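Local atomic coordinates of hypothetical protein PH0802 (Pyrococcus horikoshii, PDB entry 2DT4), a protein that is of unknown function but belongs to the plant- and prokaryote-conserved (PPC) domain family and is found as an assembly of three copies. Residues E20-Y25 / Y70-L75; A38-I43 / P86-H91; P49-F54 / V92-E97; Y61-L66 / H105-E110. All coordinates share one frame; numbering follows the deposited sequence.

Contact 1: E20-Y25 / Y70-L75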
# COMPACT_ATOMS: atom_id res chain seq x y z
N GLU A 20 -11.67 8.15 16.88
CA GLU A 20 -10.39 8.85 16.92
C GLU A 20 -10.25 9.55 15.58
O GLU A 20 -10.74 9.03 14.55
CB GLU A 20 -9.23 7.87 17.08
CG GLU A 20 -9.11 7.34 18.49
CD GLU A 20 -8.22 8.18 19.41
OE1 GLU A 20 -7.61 9.19 19.00
OE2 GLU A 20 -8.09 7.79 20.59
N GLU A 21 -9.41 10.58 15.58
CA GLU A 21 -9.01 11.18 14.31
C GLU A 21 -7.72 10.42 14.00
O GLU A 21 -6.83 10.32 14.84
CB GLU A 21 -8.75 12.68 14.39
CG GLU A 21 -8.55 13.34 13.02
CD GLU A 21 -7.21 13.06 12.43
OE1 GLU A 21 -6.19 13.35 13.10
OE2 GLU A 21 -7.16 12.58 11.28
N LEU A 22 -7.72 9.78 12.82
CA LEU A 22 -6.62 8.87 12.51
C LEU A 22 -5.18 9.39 12.64
O LEU A 22 -4.31 8.72 13.22
CB LEU A 22 -6.87 8.29 11.12
CG LEU A 22 -5.91 7.19 10.66
CD1 LEU A 22 -5.90 6.05 11.66
CD2 LEU A 22 -6.29 6.71 9.26
N LEU A 23 -4.90 10.55 12.05
CA LEU A 23 -3.54 11.12 12.09
C LEU A 23 -3.14 11.42 13.53
O LEU A 23 -2.02 11.10 13.96
CB LEU A 23 -3.34 12.37 11.20
CG LEU A 23 -3.50 12.11 9.70
CD1 LEU A 23 -3.52 13.45 8.99
CD2 LEU A 23 -2.40 11.23 9.15
N THR A 24 -4.09 11.97 14.28
CA THR A 24 -3.88 12.30 15.68
C THR A 24 -3.55 11.07 16.47
O THR A 24 -2.59 11.06 17.23
CB THR A 24 -5.11 13.02 16.22
OG1 THR A 24 -5.28 14.25 15.50
CG2 THR A 24 -4.91 13.43 17.68
N TYR A 25 -4.30 9.99 16.28
CA TYR A 25 -4.06 8.77 17.03
C TYR A 25 -2.67 8.21 16.72
O TYR A 25 -1.94 7.83 17.60
CB TYR A 25 -5.13 7.71 16.72
CG TYR A 25 -4.89 6.37 17.36
CD1 TYR A 25 -5.54 6.00 18.54
CD2 TYR A 25 -4.00 5.46 16.81
CE1 TYR A 25 -5.32 4.77 19.12
CE2 TYR A 25 -3.77 4.24 17.38
CZ TYR A 25 -4.43 3.90 18.53
OH TYR A 25 -4.23 2.67 19.07
N TYR A 70 -16.58 6.59 3.94
CA TYR A 70 -15.82 6.13 2.80
C TYR A 70 -14.99 4.93 3.20
O TYR A 70 -14.33 4.95 4.27
CB TYR A 70 -14.90 7.25 2.29
CG TYR A 70 -15.57 8.29 1.44
CD1 TYR A 70 -16.38 9.30 2.00
CD2 TYR A 70 -15.40 8.28 0.06
CE1 TYR A 70 -17.00 10.27 1.17
CE2 TYR A 70 -16.01 9.23 -0.76
CZ TYR A 70 -16.81 10.20 -0.20
OH TYR A 70 -17.42 11.14 -1.02
N GLU A 71 -14.96 3.92 2.35
CA GLU A 71 -14.04 2.80 2.56
C GLU A 71 -12.59 3.31 2.41
O GLU A 71 -12.23 3.99 1.43
CB GLU A 71 -14.31 1.62 1.60
CG GLU A 71 -15.67 0.96 1.79
CD GLU A 71 -15.78 0.10 3.04
OE1 GLU A 71 -16.90 -0.09 3.56
OE2 GLU A 71 -14.76 -0.46 3.51
N LEU A 72 -11.78 3.02 3.41
CA LEU A 72 -10.37 3.39 3.41
C LEU A 72 -9.64 2.27 2.67
O LEU A 72 -9.31 1.25 3.24
CB LEU A 72 -9.88 3.54 4.86
CG LEU A 72 -8.68 4.44 5.24
CD1 LEU A 72 -7.89 3.95 6.42
CD2 LEU A 72 -7.88 5.13 4.16
N ILE A 73 -9.48 2.45 1.36
CA ILE A 73 -8.96 1.43 0.48
C ILE A 73 -7.45 1.29 0.66
O ILE A 73 -6.93 0.19 0.76
CB ILE A 73 -9.31 1.75 -0.98
CG1 ILE A 73 -10.83 1.67 -1.18
CG2 ILE A 73 -8.47 0.92 -1.99
CD1 ILE A 73 -11.31 2.29 -2.48
N SER A 74 -6.79 2.43 0.81
CA SER A 74 -5.37 2.42 1.12
C SER A 74 -5.03 3.61 1.95
O SER A 74 -5.51 4.67 1.67
CB SER A 74 -4.51 2.43 -0.14
OG SER A 74 -4.65 3.61 -0.90
N LEU A 75 -4.08 3.30 2.96
CA LEU A 75 -3.46 4.36 3.65
C LEU A 75 -2.03 3.93 3.53
O LEU A 75 -1.70 2.79 3.84
CB LEU A 75 -3.88 4.45 5.13
CG LEU A 75 -3.04 5.55 5.78
CD1 LEU A 75 -3.86 6.38 6.70
CD2 LEU A 75 -1.79 5.02 6.39
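L22, in the first turn of a helix, faces L72 and L75 of a strand, with its CA 10.4 Å from that of L75, so the backbones stay well apart and side chains fill the distance. The strand is not regular here: I73 and S74 both face S93, a classic beta bulge, and I73 takes a helix-like psi of -40°. That kink is consistent with L72 and L75, three residues apart, both pointing at the helix.

L22 and L75 reach for each other tip to tip. Each carries CG anti to its backbone N (chi1 -174° in L22), which extends the side chains across the gap until L22 CD2 lies 3.5 Å from L75 CD1. The same L22 methyl meets L72 CD1 more loosely, at 4.3 Å. All three leucines are buried.

Next to L22, E21 is the N-cap. Its OE1 accepts from T24 N at 2.8 Å and, through its anti lone pair, from T24 OG1 at 2.7 Å; its OE2 takes L23 N at 3.1 Å. Both of these backbone donors come from above the carboxylate plane. Three bonds thus tie the carboxylate to the helix start, and OE2 also takes G109 N of strand 106-111.

Around this core, L22 also packs on V111 and L23 on L106 of strand 106-111, L72 rests on V92 of strand 85-95, and L75 touches I40 of strand 38-46.

Contact 2: A38-I43 / P86-H91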
# COMPACT_ATOMS: atom_id res chain seq x y z
N ALA A 38 8.90 5.75 11.19
CA ALA A 38 8.16 4.53 10.87
C ALA A 38 7.53 4.63 9.50
O ALA A 38 7.41 5.71 8.92
CB ALA A 38 7.07 4.30 11.88
N ILE A 39 7.01 3.49 9.07
CA ILE A 39 6.25 3.42 7.84
C ILE A 39 4.92 2.85 8.31
O ILE A 39 4.84 2.09 9.29
CB ILE A 39 6.84 2.68 6.62
CG1 ILE A 39 7.21 1.22 6.96
CG2 ILE A 39 8.02 3.47 6.10
CD1 ILE A 39 6.11 0.21 6.75
N ILE A 40 3.85 3.25 7.63
CA ILE A 40 2.50 2.82 7.95
C ILE A 40 1.74 2.37 6.71
O ILE A 40 1.93 2.88 5.60
CB ILE A 40 1.68 3.92 8.67
CG1 ILE A 40 1.74 5.25 7.92
CG2 ILE A 40 2.24 4.12 10.07
CD1 ILE A 40 1.01 6.39 8.64
N ASN A 41 0.79 1.48 6.97
CA ASN A 41 -0.10 1.07 5.88
C ASN A 41 -1.37 0.69 6.61
O ASN A 41 -1.32 0.31 7.77
CB ASN A 41 0.39 0.04 4.88
CG ASN A 41 0.17 -1.38 5.30
OD1 ASN A 41 -0.86 -1.75 5.87
ND2 ASN A 41 1.15 -2.21 4.99
N GLY A 42 -2.51 0.85 5.98
CA GLY A 42 -3.73 0.36 6.57
C GLY A 42 -4.97 0.50 5.71
O GLY A 42 -4.91 1.01 4.60
N ILE A 43 -6.05 -0.02 6.26
CA ILE A 43 -7.37 -0.06 5.66
C ILE A 43 -8.43 0.18 6.72
O ILE A 43 -8.16 0.17 7.92
CB ILE A 43 -7.63 -1.44 4.96
CG1 ILE A 43 -7.54 -2.61 5.95
CG2 ILE A 43 -6.65 -1.65 3.76
CD1 ILE A 43 -7.91 -3.97 5.36
N PRO A 86 7.21 13.49 16.67
CA PRO A 86 6.82 12.61 15.56
C PRO A 86 5.69 13.25 14.78
O PRO A 86 4.73 13.78 15.38
CB PRO A 86 6.38 11.31 16.25
CG PRO A 86 6.07 11.68 17.62
CD PRO A 86 7.00 12.84 17.96
N PHE A 87 5.78 13.16 13.46
CA PHE A 87 4.86 13.79 12.53
C PHE A 87 4.42 12.76 11.47
O PHE A 87 5.24 12.05 10.88
CB PHE A 87 5.53 14.98 11.84
CG PHE A 87 4.66 15.69 10.88
CD1 PHE A 87 3.84 16.69 11.31
CD2 PHE A 87 4.65 15.36 9.53
CE1 PHE A 87 3.01 17.38 10.42
CE2 PHE A 87 3.82 16.02 8.64
CZ PHE A 87 3.01 17.05 9.11
N VAL A 88 3.11 12.68 11.28
CA VAL A 88 2.50 11.66 10.43
C VAL A 88 2.12 12.27 9.08
O VAL A 88 1.43 13.29 9.00
CB VAL A 88 1.26 11.04 11.10
CG1 VAL A 88 0.82 9.79 10.33
CG2 VAL A 88 1.56 10.70 12.56
N HIS A 89 2.61 11.65 8.00
CA HIS A 89 2.30 12.08 6.64
C HIS A 89 1.76 10.88 5.91
O HIS A 89 2.45 9.87 5.79
CB HIS A 89 3.51 12.65 5.93
CG HIS A 89 3.21 13.25 4.60
ND1 HIS A 89 2.06 13.98 4.37
CD2 HIS A 89 3.87 13.19 3.41
CE1 HIS A 89 2.05 14.38 3.10
NE2 HIS A 89 3.14 13.92 2.51
N ALA A 90 0.52 10.97 5.44
CA ALA A 90 -0.08 9.85 4.72
C ALA A 90 -0.99 10.29 3.59
O ALA A 90 -1.54 11.38 3.61
CB ALA A 90 -0.86 8.96 5.66
N HIS A 91 -1.17 9.41 2.62
CA HIS A 91 -2.10 9.60 1.50
C HIS A 91 -3.11 8.48 1.56
O HIS A 91 -2.81 7.39 2.03
CB HIS A 91 -1.40 9.56 0.14
CG HIS A 91 -0.61 10.80 -0.17
ND1 HIS A 91 -0.75 11.48 -1.36
CD2 HIS A 91 0.26 11.51 0.57
CE1 HIS A 91 0.07 12.52 -1.36
NE2 HIS A 91 0.70 12.56 -0.20
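I40 and V88 cross at about a right angle, methyl against methyl: I40 CD1 sits 3.8 Å from V88 CG1. The isoleucine does the reaching. Its CG1 stands between the backbone N and the carbonyl carbon (chi1 51°), and from there the chain runs out fully extended to CD1 (chi2 -177°), which carries that one methyl toward the second strand while CG2 stays back beside the backbone N. V88 offers its CG1 branch, the one anti to its own N. Further along the same strand A90 points at I40 with only a methyl, and its CB lies 4.4 Å from I40 CD1, a light contact. The end of the isoleucine thus comes up to two residues on one side of strand 85-95.

Neither strand bonds directly to the other in the sheet; strand 69-82 runs between them, antiparallel to both. I40 and A90 nevertheless have CA atoms only 8.2 Å apart, consistent with a curled sheet. I40 is backbone hydrogen-bonded to G77 of the strand between.

I40 also packs on L118 of strand 114-123 and on L75 of strand 69-82, while V88 is met by L23 and I26 of helix 22-33.

Contact 3: P49-F54 / V92-E97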
# COMPACT_ATOMS: atom_id res chain seq x y z
N PRO A 49 -13.88 12.31 5.78
CA PRO A 49 -12.45 12.54 5.57
C PRO A 49 -12.21 13.83 4.79
O PRO A 49 -12.98 14.19 3.91
CB PRO A 49 -11.99 11.30 4.81
CG PRO A 49 -13.20 10.83 4.08
CD PRO A 49 -14.33 11.13 5.02
N LYS A 50 -11.13 14.51 5.13
CA LYS A 50 -10.66 15.65 4.36
C LYS A 50 -9.39 15.24 3.66
O LYS A 50 -8.47 14.74 4.32
CB LYS A 50 -10.41 16.87 5.23
CG LYS A 50 -11.64 17.32 5.97
CD LYS A 50 -11.43 18.65 6.66
CE LYS A 50 -12.73 19.15 7.23
NZ LYS A 50 -12.91 18.73 8.62
N ILE A 51 -9.33 15.48 2.34
CA ILE A 51 -8.15 15.16 1.55
C ILE A 51 -7.56 16.46 0.98
O ILE A 51 -8.25 17.46 0.88
CB ILE A 51 -8.46 14.12 0.43
CG1 ILE A 51 -9.61 14.60 -0.46
CG2 ILE A 51 -8.72 12.76 1.07
CD1 ILE A 51 -9.91 13.72 -1.67
N GLY A 52 -6.30 16.39 0.61
CA GLY A 52 -5.57 17.53 0.07
C GLY A 52 -4.86 17.25 -1.23
O GLY A 52 -4.32 16.17 -1.44
N TYR A 53 -4.87 18.25 -2.11
CA TYR A 53 -4.12 18.29 -3.36
C TYR A 53 -3.22 19.52 -3.27
O TYR A 53 -3.72 20.65 -3.09
CB TYR A 53 -5.08 18.43 -4.52
CG TYR A 53 -4.39 18.57 -5.84
CD1 TYR A 53 -4.01 17.46 -6.59
CD2 TYR A 53 -4.14 19.83 -6.36
CE1 TYR A 53 -3.37 17.60 -7.81
CE2 TYR A 53 -3.52 19.98 -7.54
CZ TYR A 53 -3.12 18.86 -8.29
OH TYR A 53 -2.51 19.11 -9.49
N PHE A 54 -1.91 19.35 -3.36
CA PHE A 54 -1.00 20.48 -3.14
C PHE A 54 -1.00 21.40 -4.37
O PHE A 54 -0.89 20.94 -5.50
CB PHE A 54 0.41 20.01 -2.85
CG PHE A 54 1.31 21.07 -2.29
CD1 PHE A 54 1.13 21.55 -1.03
CD2 PHE A 54 2.36 21.54 -3.05
CE1 PHE A 54 1.98 22.53 -0.51
CE2 PHE A 54 3.20 22.50 -2.55
CZ PHE A 54 3.01 22.97 -1.28
N VAL A 92 -4.33 8.81 1.12
CA VAL A 92 -5.42 7.81 1.19
C VAL A 92 -6.17 7.73 -0.11
O VAL A 92 -6.30 8.71 -0.84
CB VAL A 92 -6.42 8.15 2.33
CG1 VAL A 92 -5.80 7.93 3.68
CG2 VAL A 92 -6.97 9.56 2.16
N SER A 93 -6.74 6.54 -0.34
CA SER A 93 -7.66 6.31 -1.44
C SER A 93 -8.92 5.85 -0.69
O SER A 93 -8.85 5.07 0.30
CB SER A 93 -7.23 5.34 -2.51
OG SER A 93 -7.10 4.09 -1.99
N LEU A 94 -10.03 6.48 -1.07
CA LEU A 94 -11.31 6.34 -0.41
C LEU A 94 -12.42 5.95 -1.37
O LEU A 94 -12.61 6.59 -2.42
CB LEU A 94 -11.58 7.71 0.13
CG LEU A 94 -10.60 8.27 1.16
CD1 LEU A 94 -10.87 9.71 1.37
CD2 LEU A 94 -10.65 7.55 2.47
N GLY A 95 -13.16 4.91 -1.00
CA GLY A 95 -14.24 4.41 -1.82
C GLY A 95 -15.61 4.84 -1.37
O GLY A 95 -15.99 4.71 -0.20
N ASN A 96 -16.40 5.31 -2.32
CA ASN A 96 -17.76 5.72 -2.02
C ASN A 96 -18.73 4.58 -2.24
O ASN A 96 -18.34 3.45 -2.53
CB ASN A 96 -18.16 7.06 -2.70
CG ASN A 96 -18.76 6.93 -4.12
OD1 ASN A 96 -19.25 7.96 -4.65
ND2 ASN A 96 -18.73 5.78 -4.72
N GLU A 97 -20.01 4.86 -1.97
CA GLU A 97 -21.03 3.82 -1.98
C GLU A 97 -21.29 3.17 -3.33
O GLU A 97 -21.91 2.12 -3.40
CB GLU A 97 -22.34 4.41 -1.42
CG GLU A 97 -22.98 5.43 -2.37
CD GLU A 97 -24.16 6.21 -1.79
OE1 GLU A 97 -25.32 5.82 -2.05
OE2 GLU A 97 -23.92 7.22 -1.10
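The pyrrolidine ring of P49 turns its CB and CG corner to L94: L94 CD1 lies 3.7 Å from P49 CG and 4.0 Å from P49 CB. No aromatic ring or other flat side chain joins this contact between the two segments; further along the strand F54 meets the ring of Y61 edge-to-face. The arrangement is two layers of sheet packed on each other: strand 49-55 is the middle member of a small three-stranded antiparallel sheet, and V92-G95 forms the end of strand 85-95 of the large mixed sheet, after which the chain leaves as a loop. The short strand segments pass 9.2 Å apart at their axes and run at 130° to one another, too far for backbone pairing, and aliphatic side chains alone bridge the gap.

V92 and L94 both point into the interface, and S93 between them points away, to bond S74 on the neighbouring strand 69-82. From the other layer come P49 and I51, with K50 directed away and salt-bridged to E108. L94 and P49 slide past each other in opposite directions, as do L94 and I51, whereas I51 and V92 cross obliquely.

L66 adds to this core, touching P49, I51 and L94. At the far end of strand 49-55 the trimer takes over, with F54 N donating to E71 OE1 of the third subunit. At the heart of the contact I51 CG2, set beside its backbone N by chi1 of 55°, touches both partners at once: L94 CD1 at 3.7 Å and V92 CG2 at 3.8 Å.

Contact 4: Y61-L66 / H105-E110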
# COMPACT_ATOMS: atom_id res chain seq x y z
N TYR A 61 -2.06 23.35 0.51
CA TYR A 61 -2.98 22.32 0.02
C TYR A 61 -4.32 22.87 -0.17
O TYR A 61 -4.86 23.56 0.67
CB TYR A 61 -3.17 21.17 1.01
CG TYR A 61 -2.04 20.20 1.05
CD1 TYR A 61 -1.96 19.19 0.14
CD2 TYR A 61 -1.03 20.30 2.01
CE1 TYR A 61 -0.92 18.28 0.15
CE2 TYR A 61 0.03 19.40 2.03
CZ TYR A 61 0.06 18.37 1.11
OH TYR A 61 1.08 17.44 1.11
N LYS A 62 -4.94 22.38 -1.24
CA LYS A 62 -6.38 22.61 -1.54
C LYS A 62 -7.02 21.48 -0.75
O LYS A 62 -6.68 20.31 -0.92
CB LYS A 62 -6.73 22.48 -3.01
CG LYS A 62 -8.21 22.44 -3.32
CD LYS A 62 -8.42 22.15 -4.80
CE LYS A 62 -9.88 22.00 -5.16
NZ LYS A 62 -10.01 21.87 -6.64
N VAL A 63 -7.94 21.83 0.12
CA VAL A 63 -8.56 20.87 1.00
C VAL A 63 -9.97 20.58 0.48
O VAL A 63 -10.77 21.51 0.24
CB VAL A 63 -8.62 21.34 2.45
CG1 VAL A 63 -9.35 20.35 3.31
CG2 VAL A 63 -7.23 21.57 3.02
N ILE A 64 -10.25 19.30 0.24
CA ILE A 64 -11.54 18.84 -0.22
C ILE A 64 -12.22 18.05 0.91
O ILE A 64 -11.75 16.96 1.28
CB ILE A 64 -11.36 17.94 -1.47
CG1 ILE A 64 -10.58 18.73 -2.53
CG2 ILE A 64 -12.70 17.44 -1.94
CD1 ILE A 64 -10.11 17.87 -3.70
N PRO A 65 -13.26 18.61 1.51
CA PRO A 65 -13.95 17.94 2.62
C PRO A 65 -15.03 16.98 2.14
O PRO A 65 -16.04 17.41 1.58
CB PRO A 65 -14.60 19.09 3.42
CG PRO A 65 -14.79 20.19 2.40
CD PRO A 65 -13.78 19.98 1.27
N LEU A 66 -14.83 15.69 2.32
CA LEU A 66 -15.83 14.72 1.94
C LEU A 66 -16.79 14.52 3.09
O LEU A 66 -16.49 14.88 4.23
CB LEU A 66 -15.15 13.40 1.51
CG LEU A 66 -14.15 13.54 0.38
CD1 LEU A 66 -13.29 12.26 0.14
CD2 LEU A 66 -14.83 13.93 -0.92
N HIS A 105 -3.64 13.56 -0.34
CA HIS A 105 -3.02 13.65 0.97
C HIS A 105 -4.11 13.60 2.03
O HIS A 105 -5.14 14.26 1.89
CB HIS A 105 -2.25 14.97 1.04
CG HIS A 105 -1.89 15.40 2.42
ND1 HIS A 105 -2.22 16.64 2.92
CD2 HIS A 105 -1.20 14.76 3.39
CE1 HIS A 105 -1.74 16.74 4.15
NE2 HIS A 105 -1.12 15.61 4.45
N LEU A 106 -3.91 12.87 3.14
CA LEU A 106 -4.90 12.85 4.20
C LEU A 106 -4.68 14.05 5.11
O LEU A 106 -3.64 14.19 5.72
CB LEU A 106 -4.81 11.57 5.04
CG LEU A 106 -5.85 11.47 6.14
CD1 LEU A 106 -7.28 11.44 5.60
CD2 LEU A 106 -5.56 10.25 6.99
N VAL A 107 -5.67 14.93 5.15
CA VAL A 107 -5.66 16.11 6.01
C VAL A 107 -6.21 15.76 7.38
O VAL A 107 -5.60 16.10 8.40
CB VAL A 107 -6.45 17.27 5.37
CG1 VAL A 107 -6.54 18.47 6.35
CG2 VAL A 107 -5.77 17.67 4.08
N GLU A 108 -7.35 15.07 7.42
CA GLU A 108 -7.89 14.51 8.67
C GLU A 108 -8.97 13.50 8.35
O GLU A 108 -9.56 13.55 7.28
CB GLU A 108 -8.46 15.60 9.57
CG GLU A 108 -9.61 16.37 8.97
CD GLU A 108 -10.28 17.34 9.96
OE1 GLU A 108 -9.67 18.36 10.29
OE2 GLU A 108 -11.40 17.07 10.41
N GLY A 109 -9.26 12.60 9.30
CA GLY A 109 -10.33 11.66 9.05
C GLY A 109 -10.73 10.97 10.34
O GLY A 109 -9.89 10.42 11.08
N GLU A 110 -12.03 10.96 10.56
CA GLU A 110 -12.57 10.31 11.76
C GLU A 110 -12.63 8.80 11.49
O GLU A 110 -13.18 8.35 10.49
CB GLU A 110 -13.96 10.86 12.09
CG GLU A 110 -14.54 10.22 13.31
CD GLU A 110 -15.94 10.73 13.60
OE1 GLU A 110 -16.13 11.96 13.58
OE2 GLU A 110 -16.83 9.88 13.78
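Y61 and H105 supply the aromatic part of this contact, an offset stack with ring centroids 4.2 Å apart and planes inclined by 27°. The imidazole covers one face of the phenol, with a ring atom above its centre, while Y61 OH lies 3.8 Å above the plane of the H105 ring, displaced toward its rim. The side chains themselves cross at about a right angle. Y61 has CG beside the backbone N (chi1 -77°), which stands the ring up against H105, and its CE1 reaches H105 CB at 3.7 Å. The ring of H89 also meets that of H105, their planes at about 50°. A leucine in place of the tyrosine would probably leave the H105 ring without its stacking partner and freer to turn.

The aliphatic part is looser and lies at the surface: V63 CG2 approaches V107 CG2 at 4.3 Å. From outside, E71 of the third subunit packs on Y61.

The polar part is a bond from Y61 OH to a glycerol, probably from the crystallisation liquor.

V63 and V107, with CA atoms 7.5 Å apart, belong to the two outer strands of an antiparallel three-stranded sheet whose middle strand, 49-55, runs between them. At V107 and E108, which both face K50, strand 106-111, an outer strand of the sheet within this chain, has a classic beta bulge.

Contacts 3 and 4 lie closest, with centres 7 Å apart: P49-F54 of contact 3 is the middle strand of the small sheet, between the strands of contact 4, and G52 N is 2.7 Å from H105 O, a probable hydrogen bond. Contact 1 sets the helix start on the large sheet, and contact 2 lies within it; L75 O comes within 3.0 Å of G42 N. E21 OE2 and G109 N, 2.9 Å apart, tie contact 1 to contact 4. Strand 85-95 serves both contacts 2 and 3. Glycerol, probably from the crystallisation liquor, bonds E71, H89 and Y61 of contacts 1, 2 and 4; whether these mark one pocket is not established.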